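Long-range contacts in HTH-type transcriptional regulator PrpR (Mycobacterium tuberculosis, PDB 6D2S), which controls, as a DNA-binding transcription factor, expression of enzymes that break down short-chain fatty acids through the glyoxylate and methylcitrate cycles: residues Asn15-Asp20 against Gln174-Arg179; Ala24-Phe29 against Pro137-His142; Thr93-Val98 against Asn128-Ala133; Ser239-Ala244 against Cys267-Ala272. All blocks are in the same frame, centred on the assembly; numbering follows the deposited sequence. Where two conformers were deposited one is given.

Contact 1. Residues Asn15-Asp20 against Gln174-Arg179. With NA (sodium ion), chain F; NA (sodium ion), chain G.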
# COMPACT_ATOMS: atom_id res chain seq x y z
N ASN A 15 -2.84 1.34 -14.62
CA ASN A 15 -1.61 0.58 -14.32
C ASN A 15 -1.26 0.61 -12.84
O ASN A 15 -0.09 0.53 -12.46
CB ASN A 15 -0.43 1.10 -15.14
CG ASN A 15 -0.67 1.00 -16.63
OD1 ASN A 15 -1.00 -0.08 -17.14
ND2 ASN A 15 -0.53 2.12 -17.33
N ASN A 16 -2.28 0.75 -11.98
CA ASN A 16 -2.08 0.78 -10.53
C ASN A 16 -1.13 1.90 -10.10
O ASN A 16 -0.43 1.78 -9.09
CB ASN A 16 -1.58 -0.57 -10.01
CG ASN A 16 -2.63 -1.67 -10.13
OD1 ASN A 16 -3.83 -1.42 -10.01
ND2 ASN A 16 -2.18 -2.89 -10.38
N TYR A 17 -1.09 2.98 -10.87
CA TYR A 17 -0.19 4.10 -10.60
C TYR A 17 -0.94 5.38 -10.93
O TYR A 17 -1.42 5.54 -12.05
CB TYR A 17 1.11 3.98 -11.42
CG TYR A 17 1.94 5.24 -11.33
CD1 TYR A 17 2.71 5.50 -10.21
CD2 TYR A 17 1.92 6.17 -12.35
CE1 TYR A 17 3.45 6.66 -10.11
CE2 TYR A 17 2.65 7.35 -12.26
CZ TYR A 17 3.41 7.58 -11.13
OH TYR A 17 4.13 8.75 -11.02
N ILE A 18 -1.05 6.29 -9.96
CA ILE A 18 -1.84 7.51 -10.09
C ILE A 18 -0.85 8.68 -10.09
O ILE A 18 -0.46 9.17 -9.03
CB ILE A 18 -2.86 7.66 -8.96
CG1 ILE A 18 -3.65 6.36 -8.75
CG2 ILE A 18 -3.79 8.88 -9.22
CD1 ILE A 18 -4.50 5.92 -9.97
N HIS A 19 -0.47 9.15 -11.28
CA HIS A 19 0.70 10.01 -11.40
C HIS A 19 0.55 11.31 -10.61
O HIS A 19 1.46 11.71 -9.88
CB HIS A 19 0.98 10.33 -12.87
CG HIS A 19 2.21 11.15 -13.08
ND1 HIS A 19 3.47 10.69 -12.75
CD2 HIS A 19 2.38 12.41 -13.55
CE1 HIS A 19 4.37 11.62 -13.04
NE2 HIS A 19 3.73 12.68 -13.52
N ASP A 20 -0.58 12.00 -10.77
CA ASP A 20 -0.69 13.31 -10.14
C ASP A 20 -0.65 13.21 -8.62
O ASP A 20 -0.10 14.10 -7.95
CB ASP A 20 -1.98 14.02 -10.59
CG ASP A 20 -1.95 14.39 -12.06
OD1 ASP A 20 -0.87 14.73 -12.57
OD2 ASP A 20 -3.02 14.31 -12.70
N GLN A 174 4.78 1.87 -11.34
CA GLN A 174 4.60 1.96 -12.78
C GLN A 174 4.74 3.40 -13.30
O GLN A 174 4.14 3.76 -14.32
CB GLN A 174 3.24 1.38 -13.20
CG GLN A 174 3.23 -0.15 -13.28
CD GLN A 174 3.25 -0.81 -11.91
OE1 GLN A 174 4.20 -1.52 -11.56
NE2 GLN A 174 2.21 -0.59 -11.12
N ARG A 175 5.54 4.22 -12.64
CA ARG A 175 5.76 5.58 -13.14
C ARG A 175 6.50 5.50 -14.47
O ARG A 175 7.53 4.83 -14.56
CB ARG A 175 6.56 6.42 -12.14
CG ARG A 175 6.89 7.83 -12.64
CD ARG A 175 7.63 8.66 -11.57
NE ARG A 175 6.78 8.96 -10.41
CZ ARG A 175 7.22 9.62 -9.34
NH1 ARG A 175 8.49 10.03 -9.29
NH2 ARG A 175 6.41 9.87 -8.32
N PRO A 176 6.00 6.15 -15.52
CA PRO A 176 6.66 6.04 -16.83
C PRO A 176 8.12 6.45 -16.72
O PRO A 176 8.47 7.44 -16.08
CB PRO A 176 5.85 6.98 -17.72
CG PRO A 176 4.48 7.00 -17.08
CD PRO A 176 4.76 6.94 -15.59
N ARG A 177 8.99 5.64 -17.31
CA ARG A 177 10.43 5.83 -17.37
C ARG A 177 11.12 5.59 -16.03
O ARG A 177 12.34 5.75 -15.94
CB ARG A 177 10.80 7.23 -17.90
CG ARG A 177 10.30 7.45 -19.33
CD ARG A 177 10.69 8.82 -19.90
NE ARG A 177 10.19 8.97 -21.26
CZ ARG A 177 8.97 9.41 -21.56
NH1 ARG A 177 8.13 9.74 -20.59
NH2 ARG A 177 8.58 9.50 -22.82
N GLN A 178 10.39 5.19 -14.99
CA GLN A 178 11.05 4.79 -13.75
C GLN A 178 10.29 3.63 -13.11
O GLN A 178 9.94 3.66 -11.93
CB GLN A 178 11.23 5.93 -12.76
CG GLN A 178 12.17 5.49 -11.63
CD GLN A 178 12.68 6.60 -10.72
OE1 GLN A 178 12.48 7.79 -10.99
NE2 GLN A 178 13.34 6.20 -9.64
N ARG A 179 10.06 2.57 -13.88
CA ARG A 179 9.29 1.45 -13.38
C ARG A 179 10.13 0.54 -12.48
O ARG A 179 11.34 0.38 -12.68
CB ARG A 179 8.72 0.63 -14.55
CG ARG A 179 7.75 1.43 -15.40
CD ARG A 179 7.18 0.62 -16.55
NE ARG A 179 6.18 -0.34 -16.09
CZ ARG A 179 6.33 -1.66 -16.11
NH1 ARG A 179 7.45 -2.19 -16.59
NH2 ARG A 179 5.36 -2.44 -15.67
NA NA F . -3.23 15.24 -14.80
NA NA G . -1.49 -2.66 -17.26
O HOH W 1 -5.06 12.90 -14.50
O HOH W 2 0.66 -3.20 -18.13
O HOH W 3 -2.66 -2.47 -15.03
O HOH W 4 -2.32 -4.59 -17.57

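Contact 2. Residues Ala24-Phe29 against Pro137-His142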
# COMPACT_ATOMS: atom_id res chain seq x y z
N ALA A 24 2.33 14.50 -6.27
CA ALA A 24 1.99 15.47 -5.23
C ALA A 24 2.54 15.04 -3.88
O ALA A 24 3.07 15.86 -3.12
CB ALA A 24 0.48 15.67 -5.16
N ALA A 25 2.42 13.75 -3.56
CA ALA A 25 2.96 13.23 -2.30
C ALA A 25 4.47 13.41 -2.24
O ALA A 25 5.02 13.88 -1.24
CB ALA A 25 2.59 11.75 -2.14
N GLU A 26 5.16 13.03 -3.32
CA GLU A 26 6.62 13.11 -3.33
C GLU A 26 7.09 14.55 -3.24
O GLU A 26 8.05 14.87 -2.53
CB GLU A 26 7.16 12.43 -4.59
CG GLU A 26 8.67 12.22 -4.54
CD GLU A 26 9.20 11.40 -5.71
OE1 GLU A 26 8.51 11.34 -6.75
OE2 GLU A 26 10.30 10.83 -5.58
N ARG A 27 6.42 15.45 -3.96
CA ARG A 27 6.81 16.86 -3.89
C ARG A 27 6.53 17.45 -2.51
O ARG A 27 7.34 18.22 -1.99
CB ARG A 27 6.10 17.65 -5.00
CG ARG A 27 6.57 17.23 -6.39
CD ARG A 27 5.98 18.08 -7.52
NE ARG A 27 4.58 17.77 -7.80
CZ ARG A 27 4.00 17.93 -8.98
NH1 ARG A 27 4.70 18.40 -10.01
NH2 ARG A 27 2.72 17.63 -9.14
N MET A 28 5.40 17.08 -1.90
CA MET A 28 5.11 17.60 -0.57
C MET A 28 6.11 17.07 0.45
O MET A 28 6.57 17.82 1.32
CB MET A 28 3.68 17.27 -0.16
CG MET A 28 3.21 18.06 1.04
SD MET A 28 1.50 17.68 1.44
CE MET A 28 0.74 17.85 -0.17
N PHE A 29 6.44 15.78 0.36
CA PHE A 29 7.47 15.19 1.22
C PHE A 29 8.78 15.96 1.09
O PHE A 29 9.39 16.34 2.10
CB PHE A 29 7.64 13.71 0.85
CG PHE A 29 8.65 12.96 1.69
CD1 PHE A 29 10.02 13.12 1.48
CD2 PHE A 29 8.22 12.04 2.64
CE1 PHE A 29 10.95 12.40 2.23
CE2 PHE A 29 9.14 11.32 3.40
CZ PHE A 29 10.51 11.50 3.20
N PRO A 137 8.14 7.70 -0.60
CA PRO A 137 8.24 8.59 -1.76
C PRO A 137 8.92 7.87 -2.92
O PRO A 137 9.90 7.14 -2.74
CB PRO A 137 9.08 9.77 -1.24
CG PRO A 137 9.77 9.25 -0.03
CD PRO A 137 8.82 8.26 0.59
N TYR A 138 8.41 8.11 -4.13
CA TYR A 138 8.65 7.19 -5.24
C TYR A 138 10.14 6.95 -5.50
O TYR A 138 10.60 5.81 -5.50
CB TYR A 138 7.96 7.71 -6.51
CG TYR A 138 7.86 6.65 -7.59
CD1 TYR A 138 8.98 6.29 -8.34
CD2 TYR A 138 6.65 6.00 -7.84
CE1 TYR A 138 8.90 5.31 -9.31
CE2 TYR A 138 6.57 5.01 -8.82
CZ TYR A 138 7.70 4.67 -9.55
OH TYR A 138 7.62 3.70 -10.52
N ARG A 139 10.90 8.01 -5.79
CA ARG A 139 12.27 7.80 -6.23
C ARG A 139 13.12 7.19 -5.12
O ARG A 139 13.94 6.30 -5.36
CB ARG A 139 12.90 9.11 -6.71
CG ARG A 139 12.33 9.64 -8.02
CD ARG A 139 13.13 10.85 -8.48
NE ARG A 139 12.60 11.42 -9.72
CZ ARG A 139 13.10 12.51 -10.31
NH1 ARG A 139 14.13 13.15 -9.77
NH2 ARG A 139 12.56 12.96 -11.43
N GLU A 140 12.93 7.67 -3.89
CA GLU A 140 13.68 7.12 -2.77
C GLU A 140 13.31 5.65 -2.54
O GLU A 140 14.20 4.82 -2.31
CB GLU A 140 13.40 7.94 -1.50
CG GLU A 140 14.08 7.40 -0.26
CD GLU A 140 13.85 8.26 0.98
OE1 GLU A 140 13.51 9.45 0.83
OE2 GLU A 140 13.99 7.72 2.09
N PHE A 141 12.02 5.33 -2.60
CA PHE A 141 11.59 3.95 -2.38
C PHE A 141 12.06 3.04 -3.50
O PHE A 141 12.54 1.92 -3.25
CB PHE A 141 10.06 3.92 -2.25
CG PHE A 141 9.51 2.55 -1.99
CD1 PHE A 141 9.67 1.96 -0.74
CD2 PHE A 141 8.82 1.85 -2.99
CE1 PHE A 141 9.16 0.67 -0.50
CE2 PHE A 141 8.31 0.58 -2.75
CZ PHE A 141 8.49 -0.01 -1.50
N HIS A 142 11.94 3.51 -4.75
CA HIS A 142 12.41 2.73 -5.89
C HIS A 142 13.90 2.44 -5.77
O HIS A 142 14.34 1.30 -5.96
CB HIS A 142 12.10 3.47 -7.19
CG HIS A 142 12.50 2.73 -8.43
ND1 HIS A 142 13.74 2.86 -9.01
CD2 HIS A 142 11.81 1.86 -9.21
CE1 HIS A 142 13.81 2.10 -10.09
NE2 HIS A 142 12.64 1.49 -10.24
O HOH W 5 11.91 10.40 -3.41

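Contact 3. Residues Thr93-Val98 against Asn128-Ala133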
# COMPACT_ATOMS: atom_id res chain seq x y z
N THR A 93 -3.28 9.93 5.15
CA THR A 93 -4.59 9.68 4.54
C THR A 93 -5.51 10.88 4.75
O THR A 93 -6.13 11.37 3.81
CB THR A 93 -5.22 8.41 5.10
OG1 THR A 93 -4.42 7.28 4.73
CG2 THR A 93 -6.63 8.20 4.53
N GLN A 94 -5.55 11.41 5.99
CA GLN A 94 -6.37 12.60 6.25
C GLN A 94 -5.83 13.82 5.50
O GLN A 94 -6.62 14.66 5.04
CB GLN A 94 -6.43 12.88 7.75
CG GLN A 94 -7.49 13.92 8.12
CD GLN A 94 -8.88 13.41 7.82
OE1 GLN A 94 -9.73 14.14 7.29
NE2 GLN A 94 -9.13 12.16 8.16
N LEU A 95 -4.51 13.92 5.36
CA LEU A 95 -3.92 15.02 4.59
C LEU A 95 -4.44 15.01 3.15
O LEU A 95 -4.76 16.06 2.59
CB LEU A 95 -2.39 14.91 4.60
CG LEU A 95 -1.59 15.72 3.56
CD1 LEU A 95 -1.92 17.18 3.59
CD2 LEU A 95 -0.08 15.51 3.77
N ALA A 96 -4.55 13.82 2.56
CA ALA A 96 -5.12 13.73 1.22
C ALA A 96 -6.58 14.16 1.22
O ALA A 96 -7.01 14.90 0.33
CB ALA A 96 -4.99 12.30 0.69
N LEU A 97 -7.36 13.67 2.18
CA LEU A 97 -8.78 14.00 2.21
C LEU A 97 -9.01 15.51 2.35
O LEU A 97 -9.97 16.03 1.78
CB LEU A 97 -9.45 13.23 3.35
CG LEU A 97 -9.51 11.71 3.13
CD1 LEU A 97 -10.05 10.97 4.36
CD2 LEU A 97 -10.33 11.37 1.89
N VAL A 98 -8.13 16.23 3.07
CA VAL A 98 -8.38 17.65 3.33
C VAL A 98 -7.60 18.56 2.39
O VAL A 98 -8.05 19.67 2.09
CB VAL A 98 -8.07 18.03 4.80
CG1 VAL A 98 -8.89 17.17 5.77
CG2 VAL A 98 -6.58 17.97 5.09
N ASN A 128 -5.78 6.67 0.51
CA ASN A 128 -4.85 5.64 0.95
C ASN A 128 -3.65 5.54 0.02
O ASN A 128 -2.52 5.35 0.47
CB ASN A 128 -5.53 4.27 1.03
CG ASN A 128 -6.51 4.17 2.18
OD1 ASN A 128 -6.39 4.86 3.18
ND2 ASN A 128 -7.48 3.29 2.03
N TYR A 129 -3.90 5.61 -1.30
CA TYR A 129 -2.79 5.60 -2.26
C TYR A 129 -1.82 6.75 -1.98
O TYR A 129 -0.59 6.55 -1.95
CB TYR A 129 -3.34 5.70 -3.70
CG TYR A 129 -2.25 5.69 -4.76
CD1 TYR A 129 -1.52 6.84 -5.02
CD2 TYR A 129 -1.94 4.53 -5.47
CE1 TYR A 129 -0.50 6.85 -5.97
CE2 TYR A 129 -0.92 4.53 -6.42
CZ TYR A 129 -0.21 5.69 -6.67
OH TYR A 129 0.79 5.71 -7.61
N PHE A 130 -2.36 7.95 -1.80
CA PHE A 130 -1.52 9.11 -1.47
C PHE A 130 -0.71 8.85 -0.20
O PHE A 130 0.49 9.19 -0.15
CB PHE A 130 -2.41 10.34 -1.29
CG PHE A 130 -1.66 11.58 -0.86
CD1 PHE A 130 -1.14 12.45 -1.80
CD2 PHE A 130 -1.48 11.86 0.49
CE1 PHE A 130 -0.45 13.60 -1.41
CE2 PHE A 130 -0.80 12.99 0.89
CZ PHE A 130 -0.29 13.86 -0.06
N ALA A 131 -1.33 8.29 0.83
CA ALA A 131 -0.61 8.05 2.08
C ALA A 131 0.56 7.09 1.86
O ALA A 131 1.66 7.32 2.36
CB ALA A 131 -1.55 7.50 3.16
N GLY A 132 0.34 6.03 1.08
CA GLY A 132 1.44 5.15 0.73
C GLY A 132 2.54 5.86 -0.04
O GLY A 132 3.73 5.58 0.17
N ALA A 133 2.17 6.76 -0.94
CA ALA A 133 3.15 7.45 -1.76
C ALA A 133 3.85 8.56 -0.98
O ALA A 133 4.93 9.00 -1.39
CB ALA A 133 2.51 8.03 -3.02

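Contact 4. Residues Ser239-Ala244 against Cys267-Ala272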
# COMPACT_ATOMS: atom_id res chain seq x y z
N SER A 239 5.86 -18.59 -16.21
CA SER A 239 6.09 -18.89 -14.81
C SER A 239 6.28 -17.60 -14.03
O SER A 239 6.93 -16.67 -14.50
CB SER A 239 7.31 -19.79 -14.63
OG SER A 239 7.12 -21.03 -15.31
N TYR A 240 5.73 -17.58 -12.82
CA TYR A 240 5.84 -16.44 -11.92
C TYR A 240 6.53 -16.87 -10.65
O TYR A 240 6.31 -17.98 -10.16
CB TYR A 240 4.46 -15.84 -11.62
CG TYR A 240 3.90 -15.10 -12.81
CD1 TYR A 240 3.86 -13.70 -12.84
CD2 TYR A 240 3.45 -15.79 -13.92
CE1 TYR A 240 3.36 -13.04 -13.96
CE2 TYR A 240 2.94 -15.14 -15.02
CZ TYR A 240 2.90 -13.77 -15.04
OH TYR A 240 2.39 -13.14 -16.16
N PHE A 241 7.39 -16.00 -10.14
CA PHE A 241 8.03 -16.20 -8.85
C PHE A 241 7.22 -15.47 -7.79
O PHE A 241 6.94 -14.27 -7.93
CB PHE A 241 9.48 -15.69 -8.87
CG PHE A 241 10.28 -16.12 -7.69
CD1 PHE A 241 11.22 -17.13 -7.80
CD2 PHE A 241 10.08 -15.55 -6.44
CE1 PHE A 241 11.96 -17.54 -6.71
CE2 PHE A 241 10.81 -15.96 -5.35
CZ PHE A 241 11.75 -16.95 -5.47
N TRP A 242 6.82 -16.19 -6.75
CA TRP A 242 5.89 -15.70 -5.75
C TRP A 242 6.55 -15.64 -4.39
O TRP A 242 7.27 -16.57 -4.00
CB TRP A 242 4.64 -16.58 -5.68
CG TRP A 242 3.72 -16.41 -6.86
CD1 TRP A 242 3.69 -17.16 -8.01
CD2 TRP A 242 2.69 -15.42 -7.01
NE1 TRP A 242 2.72 -16.69 -8.86
CE2 TRP A 242 2.09 -15.63 -8.26
CE3 TRP A 242 2.23 -14.39 -6.19
CZ2 TRP A 242 1.04 -14.84 -8.72
CZ3 TRP A 242 1.19 -13.60 -6.65
CH2 TRP A 242 0.61 -13.83 -7.91
N VAL A 243 6.32 -14.54 -3.67
CA VAL A 243 6.78 -14.40 -2.29
C VAL A 243 5.58 -13.95 -1.46
O VAL A 243 4.86 -13.04 -1.87
CB VAL A 243 7.93 -13.38 -2.17
CG1 VAL A 243 8.44 -13.31 -0.74
CG2 VAL A 243 9.06 -13.76 -3.12
N ALA A 244 5.35 -14.62 -0.33
CA ALA A 244 4.15 -14.37 0.47
C ALA A 244 4.47 -14.48 1.95
O ALA A 244 5.40 -15.18 2.36
CB ALA A 244 3.02 -15.35 0.12
N CYS A 267 6.01 -12.03 -9.70
CA CYS A 267 6.56 -11.38 -10.88
C CYS A 267 6.98 -12.43 -11.89
O CYS A 267 7.25 -13.58 -11.54
CB CYS A 267 7.75 -10.46 -10.56
SG CYS A 267 9.25 -11.28 -9.94
N ASP A 268 7.03 -12.02 -13.15
CA ASP A 268 7.46 -12.93 -14.20
C ASP A 268 8.80 -13.54 -13.81
O ASP A 268 9.70 -12.85 -13.31
CB ASP A 268 7.60 -12.22 -15.54
CG ASP A 268 7.63 -13.19 -16.72
OD1 ASP A 268 6.58 -13.37 -17.37
OD2 ASP A 268 8.70 -13.77 -16.99
N LEU A 269 8.95 -14.83 -14.05
CA LEU A 269 10.22 -15.46 -13.74
C LEU A 269 11.38 -14.71 -14.38
O LEU A 269 12.48 -14.69 -13.83
CB LEU A 269 10.19 -16.93 -14.18
CG LEU A 269 11.23 -17.82 -13.53
CD1 LEU A 269 11.14 -17.77 -12.03
CD2 LEU A 269 11.07 -19.26 -14.06
N ALA A 270 11.15 -14.04 -15.52
CA ALA A 270 12.20 -13.30 -16.21
C ALA A 270 12.63 -12.02 -15.48
O ALA A 270 13.65 -11.43 -15.87
CB ALA A 270 11.75 -12.94 -17.62
N HIS A 271 11.90 -11.58 -14.46
CA HIS A 271 12.34 -10.47 -13.62
C HIS A 271 12.94 -10.93 -12.30
O HIS A 271 13.50 -10.10 -11.57
CB HIS A 271 11.18 -9.51 -13.32
CG HIS A 271 10.65 -8.81 -14.52
ND1 HIS A 271 11.34 -7.81 -15.17
CD2 HIS A 271 9.49 -8.96 -15.20
CE1 HIS A 271 10.63 -7.37 -16.19
NE2 HIS A 271 9.50 -8.06 -16.24
N ALA A 272 12.83 -12.22 -11.97
CA ALA A 272 13.11 -12.66 -10.61
C ALA A 272 14.58 -12.57 -10.24
O ALA A 272 14.91 -12.71 -9.05
CB ALA A 272 12.61 -14.10 -10.41
O HOH W 6 8.34 -16.90 -17.27
O HOH W 7 4.41 -11.50 -17.39

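Contact 1. Residues Asn15-Asp20 against Gln174-Arg179
Tyr17 lays one face of its ring on the backbone of Gln174 and Arg175. The Gln174 carbonyl carbon and the Arg175 CA both sit above that face, toward the rim. CB of Arg175 presses in as well, 3.5 Å from CZ of Tyr17. This is the tight, buried part of the contact. The Arg175 side chain runs straight to CD and then bends (chi3 -67°), which brings NE to the phenol oxygen. NE of Arg175 donates to OH of Tyr17 over 2.7 Å, with 153° at the hydrogen. ND1 of His19 meets the same OH, also at 2.7 Å, so two nitrogens hold the hydroxyl. Salt bridges from Arg175 to Glu26 and Asp22 fix the guanidinium. At the other end, NE2 of Gln174 donates to the backbone O of Asn15 (2.9 Å, 158°). The same amide nitrogen also bonds Ser171 O.

The solvent side is looser. Pro176 touches Tyr17 through one pair of carbons, CD to CE2 at 4.0 Å. Beyond it, a type II turn from Arg175 to Gln178 leads the chain away from Tyr17. Asn15 is exposed too, and its OD1 binds a sodium ion at 2.6 Å. Three waters and Ser199 O also bind that ion. Asn15 is also the C-prime residue of a Schellman motif ending helix 3-13, while Ile18 is the N-cap of helix 19-31. The contact thus ties this short connection, with a Schellman motif at one end and an N-cap at the other, to the loop between helix 163-170 and strand 183-189, which leads into the C-terminal sheet.

Contact 2. Residues Ala24-Phe29 against Pro137-His142
The Phe29 ring carries Pro137 CG over the centre of one face, a CH-pi contact 3.9 Å from the ring centroid and almost along its normal. Glu140 OE1 approaches Phe29 CE1 obliquely and more loosely, while its other oxygen bonds Thr36. The second flat group is the Glu26 carboxylate. The backbone N of Arg139 donates to Glu26 OE2 over 2.9 Å, from above the carboxylate plane, with 165° at the hydrogen. Glu26 has CG anti to the backbone N (chi1 -169°) and an extended chain that carries the carboxylate across to the start of helix 138-147. A water also donates to OE2 and accepts from Glu140 N. CB of Arg139 lies 3.3 Å from Glu26 OE2, but the guanidinium stays apart, with NE 4.8 Å from that oxygen. With Pro137 at the N-cap, Arg139 N and Glu140 N belong to the first turn of the helix. Glu26 takes one directly and the other through water. The helix end probably stabilises its negative charge. Helix axes 10.6 Å apart at 93° make this a right-angle helix packing, in which an acid from one helix meets the N terminus of the other.

Contact 3. Residues Thr93-Val98 against Asn128-Ala133
The helix segments Thr93-Val98 and Asn128-Ala133 run at 125° to each other with axes 7.9 Å apart, and come nearest where Thr93 CA lies 5.0 Å from Ala131 CA. This is close, alanine-lined helix packing in the core of the IrrE-like domain, a member of the peptidase MA clan. In metallopeptidase relatives the matching helix carries an HEXXH zinc motif. Thr93 to Leu97 probably occupy its place, without either histidine or the glutamate. No hydrogen bond crosses the contact.

Two small side chains allow the close approach. At one end the Ala131 methyl meets Thr93. The Thr93 hydroxyl stands beside its own backbone N (chi1 -65°), and bonds Phe89 O one turn back in the same helix. Asn128 turns its amide oxygen to the same threonine, and OD1 is 3.6 Å from Thr93 CG2. At the other end the Phe130 ring meets Ala96 and Leu95. CG of Phe130 is anti to the backbone N (chi1 177°), which points the ring at helix 84-99. Leu95 CD2 comes to the ring edge, in its plane, at 3.9 Å from Phe130 CE2. Leu95 also packs on Leu43, Met47 and Phe51 of helix 39-51. The Ala96 methyl approaches the ring obliquely, with CB 3.5 Å from Phe130 CD2.

Contact 4. Residues Ser239-Ala244 against Cys267-Ala272
The carbonyl oxygen of Ser239 is gripped twice. Leu269 N donates to Ser239 O over 2.8 Å, with 157° at the hydrogen, and a water donates to the same oxygen. That water also donates to Asp268 OD2. Next along, Phe241 and Cys267 form an antiparallel hydrogen-bonded pair. Phe241 N donates to Cys267 O at 2.8 Å, and Cys267 N returns a bond to Phe241 O at 3.0 Å. Cys267 O also receives a CA-H...O contact from Tyr240. Tyr240 and Asp268 are the non-hydrogen-bonded pair, and their side chains diverge. The Tyr240 ring nevertheless turns one face to the Asp268 backbone, with CA over it. Its hydroxyl bonds Asp236 and accepts a hydrogen bond from a second water, which also donates to Asp268 OD1.

Strand 261-268 ends here and a 3-10 turn begins. OD2 of Asp268 accepts from Ala270 N (2.9 Å, 164°) through its anti lone pair, an Asx turn, while Asp268 also pairs with Arg238. The turn brings two apolar groups back over the neighbouring strand. Ala272 CB lies 3.8 Å from Phe241 CB, and Leu269 CD2 lies 3.8 Å from Ser239 CB. The strands belong to a five-stranded antiparallel sheet of order 2-1-5-4-3, consistent with a GAF-like fold. Backbone bonds set the strand register. The Asp268 carboxylate, shared among a main-chain NH, waters and an arginine, probably stays ionised and fixes how the chain leaves the sheet.

How the contacts relate
Contact 3 is the buried core, largely apolar and without a hydrogen bond across it. Contacts 1, 2 and 4 are partly buried, and each joins packing to polar bonds. Contacts 1 and 2 share helix 19-31 and touch directly through the Arg175-Glu26 salt bridge and through Gln178 O with Tyr138 OH. Contact 2 meets contact 3 by apolar packing, with Ala25 on Phe130 and Met28 on Leu95. Contact 1 reaches contact 3 through Tyr129 OH, which accepts from Ile18 N. Contact 4 stands apart in the C-terminal sheet, its centre about 30 Å from that of contact 3. There backbone bonds dominate, whereas the other three depend mainly on side chains, some of them bonded to backbone atoms.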